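Local structure of vesicular integral-membrane protein VIP36 (Canis lupus familiaris, 2DUQ) at residues H67-V72 with I220-L225. The protein acts as a calcium-dependent lectin of the early secretory pathway, binding high-mannose glycans and helping to transport and sort the glycoproteins that carry them. Residues are numbered along the deposited sequence; the frame is centred on the assembly and turned at random.
Sequences HVHFKV and IISMKL
A classic beta bulge interrupts the pairing where Ile-221 and Ser-222 together face His-69. The evidence is a shared acceptor: His-69 O takes Ile-221 N at 2.7 Å and Ser-222 N at a longer 3.2 Å, while His-69 N returns a bond to Ser-222 O. The backbone of Ile-221 leaves the extended region, as at the first position of a classic bulge, and the register slips by one, so that Phe-70 pairs with Ile-220. Before the slip, His-67 and Lys-224 form a regular hydrogen-bonded pair, with Val-68 opposite Met-223 in the next, non-hydrogen-bonded one.

At the bulge the Ile-221 side chain points toward the partner strand and meets the His-69 ring. Ile-221 CD1 lies over one face of the imidazole, 3.7 Å from the His-69 ring centroid and 20° off the normal, a CH-pi contact, and CG2 adds a touch at ND1. Chi1 of His-69 near 180° sets CG anti to the backbone N and carries the ring across the Ile-221 side chain, so that CD1 meets that face toward the rim. In the ring plane, ND1 meets a water that also bonds Ser-222 OG; a second water joins that hydroxyl to His-67 O, which also accepts Lys-224 N. Ser-222 OG is thus gripped by two waters, and it closes to 3.2 Å from His-69 CB. Phe-166 meets the His-69 ring from the adjoining strand.

On the other face, Val-68 CG1 packs against Met-223 CG at 4.1 Å, the two side chains running alongside each other, and Ile-220 CD1 reaches Phe-70 CB. Val-68 also touches Leu-87 of the opposing sheet, which places this face inside the sandwich. The segments run at 176° as sheet neighbours, strand 217-227 lying between 40-43 and 64-73; packed against the sheet holding Leu-87, theirs is one half of the legume-lectin-like beta-sandwich of the lumenal carbohydrate-recognition domain.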
ATOM      1  N   HIS A  67       5.975   8.039  -1.510  1.00 20.52           N
ATOM      2  CA  HIS A  67       6.104   7.688  -2.909  1.00 20.26           C
ATOM      3  C   HIS A  67       6.623   6.265  -2.939  1.00 20.63           C
ATOM      4  O   HIS A  67       7.616   5.949  -2.252  1.00 20.69           O
ATOM      5  CB  HIS A  67       7.113   8.597  -3.616  1.00 21.33           C
ATOM      6  CG  HIS A  67       6.668  10.020  -3.731  1.00 22.23           C
ATOM      7  ND1 HIS A  67       7.491  11.022  -4.209  1.00 24.32           N
ATOM      8  CD2 HIS A  67       5.498  10.617  -3.403  1.00 24.10           C
ATOM      9  CE1 HIS A  67       6.836  12.171  -4.191  1.00 24.22           C
ATOM     10  NE2 HIS A  67       5.628  11.957  -3.697  1.00 22.58           N
ATOM     11  N   VAL A  68       5.952   5.430  -3.720  1.00 20.45           N
ATOM     12  CA  VAL A  68       6.286   3.998  -3.806  1.00 20.76           C
ATOM     13  C   VAL A  68       6.650   3.664  -5.248  1.00 20.37           C
ATOM     14  O   VAL A  68       5.844   3.838  -6.170  1.00 20.18           O
ATOM     15  CB  VAL A  68       5.078   3.083  -3.363  1.00 20.39           C
ATOM     16  CG1 VAL A  68       5.453   1.586  -3.390  1.00 20.64           C
ATOM     17  CG2 VAL A  68       4.539   3.496  -2.005  1.00 21.46           C
ATOM     18  N   HIS A  69       7.870   3.175  -5.451  1.00 20.41           N
ATOM     19  CA  HIS A  69       8.245   2.639  -6.738  1.00 20.09           C
ATOM     20  C   HIS A  69       8.076   1.114  -6.611  1.00 20.85           C
ATOM     21  O   HIS A  69       8.714   0.495  -5.783  1.00 21.08           O
ATOM     22  CB  HIS A  69       9.686   3.047  -7.100  1.00 20.92           C
ATOM     23  CG  HIS A  69      10.152   2.533  -8.422  1.00 20.86           C
ATOM     24  ND1 HIS A  69      11.475   2.593  -8.813  1.00 23.67           N
ATOM     25  CD2 HIS A  69       9.486   1.932  -9.434  1.00 23.56           C
ATOM     26  CE1 HIS A  69      11.599   2.056 -10.016  1.00 24.39           C
ATOM     27  NE2 HIS A  69      10.412   1.639 -10.413  1.00 26.94           N
ATOM     28  N   PHE A  70       7.160   0.562  -7.405  1.00 20.97           N
ATOM     29  CA  PHE A  70       6.726  -0.848  -7.301  1.00 21.17           C
ATOM     30  C   PHE A  70       6.767  -1.427  -8.700  1.00 21.52           C
ATOM     31  O   PHE A  70       6.789  -0.678  -9.686  1.00 21.38           O
ATOM     32  CB  PHE A  70       5.294  -0.954  -6.706  1.00 20.96           C
ATOM     33  CG  PHE A  70       4.211  -0.434  -7.624  1.00 20.80           C
ATOM     34  CD1 PHE A  70       3.854   0.915  -7.598  1.00 20.19           C
ATOM     35  CD2 PHE A  70       3.548  -1.291  -8.514  1.00 20.46           C
ATOM     36  CE1 PHE A  70       2.880   1.416  -8.446  1.00 19.49           C
ATOM     37  CE2 PHE A  70       2.545  -0.811  -9.388  1.00 21.51           C
ATOM     38  CZ  PHE A  70       2.205   0.562  -9.358  1.00 18.48           C
ATOM     39  N   LYS A  71       6.803  -2.759  -8.794  1.00 21.98           N
ATOM     40  CA  LYS A  71       6.658  -3.437 -10.069  1.00 22.53           C
ATOM     41  C   LYS A  71       5.858  -4.725  -9.882  1.00 21.95           C
ATOM     42  O   LYS A  71       6.249  -5.615  -9.123  1.00 21.63           O
ATOM     43  CB  LYS A  71       8.024  -3.723 -10.742  1.00 22.89           C
ATOM     44  CG  LYS A  71       7.898  -4.052 -12.240  1.00 24.34           C
ATOM     45  CD  LYS A  71       9.245  -4.479 -12.851  1.00 24.67           C
ATOM     46  CE  LYS A  71       9.108  -5.266 -14.169  1.00 29.12           C
ATOM     47  NZ  LYS A  71       8.128  -4.771 -15.199  1.00 33.37           N
ATOM     48  N   VAL A  72       4.738  -4.817 -10.584  1.00 22.06           N
ATOM     49  CA  VAL A  72       3.948  -6.035 -10.603  1.00 22.33           C
ATOM     50  C   VAL A  72       4.070  -6.586 -11.996  1.00 22.41           C
ATOM     51  O   VAL A  72       3.735  -5.908 -12.976  1.00 22.86           O
ATOM     52  CB  VAL A  72       2.454  -5.761 -10.314  1.00 22.83           C
ATOM     53  CG1 VAL A  72       1.655  -7.081 -10.332  1.00 21.96           C
ATOM     54  CG2 VAL A  72       2.286  -5.051  -8.979  1.00 22.49           C
ATOM     55  N   ILE A 220       8.547  -4.254  -4.444  1.00 19.11           N
ATOM     56  CA  ILE A 220       8.748  -2.892  -4.013  1.00 20.59           C
ATOM     57  C   ILE A 220      10.207  -2.556  -4.291  1.00 21.10           C
ATOM     58  O   ILE A 220      11.101  -3.293  -3.877  1.00 21.25           O
ATOM     59  CB  ILE A 220       8.436  -2.759  -2.516  1.00 20.33           C
ATOM     60  CG1 ILE A 220       7.009  -3.280  -2.231  1.00 20.41           C
ATOM     61  CG2 ILE A 220       8.645  -1.317  -2.020  1.00 21.68           C
ATOM     62  CD1 ILE A 220       5.878  -2.548  -3.004  1.00 20.62           C
ATOM     63  N   ILE A 221      10.432  -1.476  -5.033  1.00 21.49           N
ATOM     64  CA  ILE A 221      11.794  -1.081  -5.423  1.00 22.56           C
ATOM     65  C   ILE A 221      12.265  -0.010  -4.448  1.00 22.04           C
ATOM     66  O   ILE A 221      13.362  -0.113  -3.877  1.00 22.49           O
ATOM     67  CB  ILE A 221      11.846  -0.657  -6.907  1.00 21.95           C
ATOM     68  CG1 ILE A 221      11.426  -1.839  -7.787  1.00 25.88           C
ATOM     69  CG2 ILE A 221      13.246  -0.193  -7.300  1.00 23.79           C
ATOM     70  CD1 ILE A 221      10.569  -1.474  -8.906  1.00 29.16           C
ATOM     71  N   SER A 222      11.409   0.984  -4.191  1.00 21.85           N
ATOM     72  CA  SER A 222      11.714   2.000  -3.192  1.00 22.71           C
ATOM     73  C   SER A 222      10.446   2.573  -2.583  1.00 22.65           C
ATOM     74  O   SER A 222       9.386   2.555  -3.211  1.00 22.44           O
ATOM     75  CB  SER A 222      12.530   3.150  -3.815  1.00 23.08           C
ATOM     76  OG  SER A 222      11.768   3.866  -4.768  1.00 23.86           O
ATOM     77  N   MET A 223      10.565   3.056  -1.353  1.00 22.48           N
ATOM     78  CA  MET A 223       9.473   3.779  -0.709  1.00 23.70           C
ATOM     79  C   MET A 223      10.109   5.005  -0.069  1.00 23.95           C
ATOM     80  O   MET A 223      11.033   4.877   0.732  1.00 24.43           O
ATOM     81  CB  MET A 223       8.776   2.928   0.347  1.00 23.85           C
ATOM     82  CG  MET A 223       8.010   1.706  -0.207  1.00 24.16           C
ATOM     83  SD  MET A 223       7.224   0.765   1.109  1.00 26.14           S
ATOM     84  CE  MET A 223       8.555  -0.270   1.689  1.00 27.02           C
ATOM     85  N   LYS A 224       9.626   6.181  -0.441  1.00 23.77           N
ATOM     86  CA  LYS A 224      10.221   7.436   0.006  1.00 24.02           C
ATOM     87  C   LYS A 224       9.148   8.250   0.688  1.00 23.18           C
ATOM     88  O   LYS A 224       8.162   8.616   0.054  1.00 22.02           O
ATOM     89  CB  LYS A 224      10.821   8.197  -1.182  1.00 24.00           C
ATOM     90  CG  LYS A 224      12.083   7.529  -1.741  1.00 25.71           C
ATOM     91  CD  LYS A 224      12.580   8.265  -2.990  1.00 26.53           C
ATOM     92  CE  LYS A 224      13.706   7.493  -3.656  1.00 31.38           C
ATOM     93  NZ  LYS A 224      14.747   8.421  -4.211  1.00 33.28           N
ATOM     94  N   LEU A 225       9.342   8.494   1.980  1.00 22.96           N
ATOM     95  CA  LEU A 225       8.375   9.211   2.801  1.00 23.74           C
ATOM     96  C   LEU A 225       8.848  10.639   3.060  1.00 24.00           C
ATOM     97  O   LEU A 225       9.938  10.860   3.611  1.00 23.54           O
ATOM     98  CB  LEU A 225       8.141   8.460   4.118  1.00 23.28           C
ATOM     99  CG  LEU A 225       6.908   8.683   5.022  1.00 24.47           C
ATOM    100  CD1 LEU A 225       7.135   9.757   5.995  1.00 28.26           C
ATOM    101  CD2 LEU A 225       5.626   8.919   4.207  1.00 22.11           C
TER
HETATM  102  O   HOH W   1      10.094   5.689  -4.162  1.00 20.89           O
HETATM  103  O   HOH W   2      13.243   3.773  -7.302  1.00 28.78           O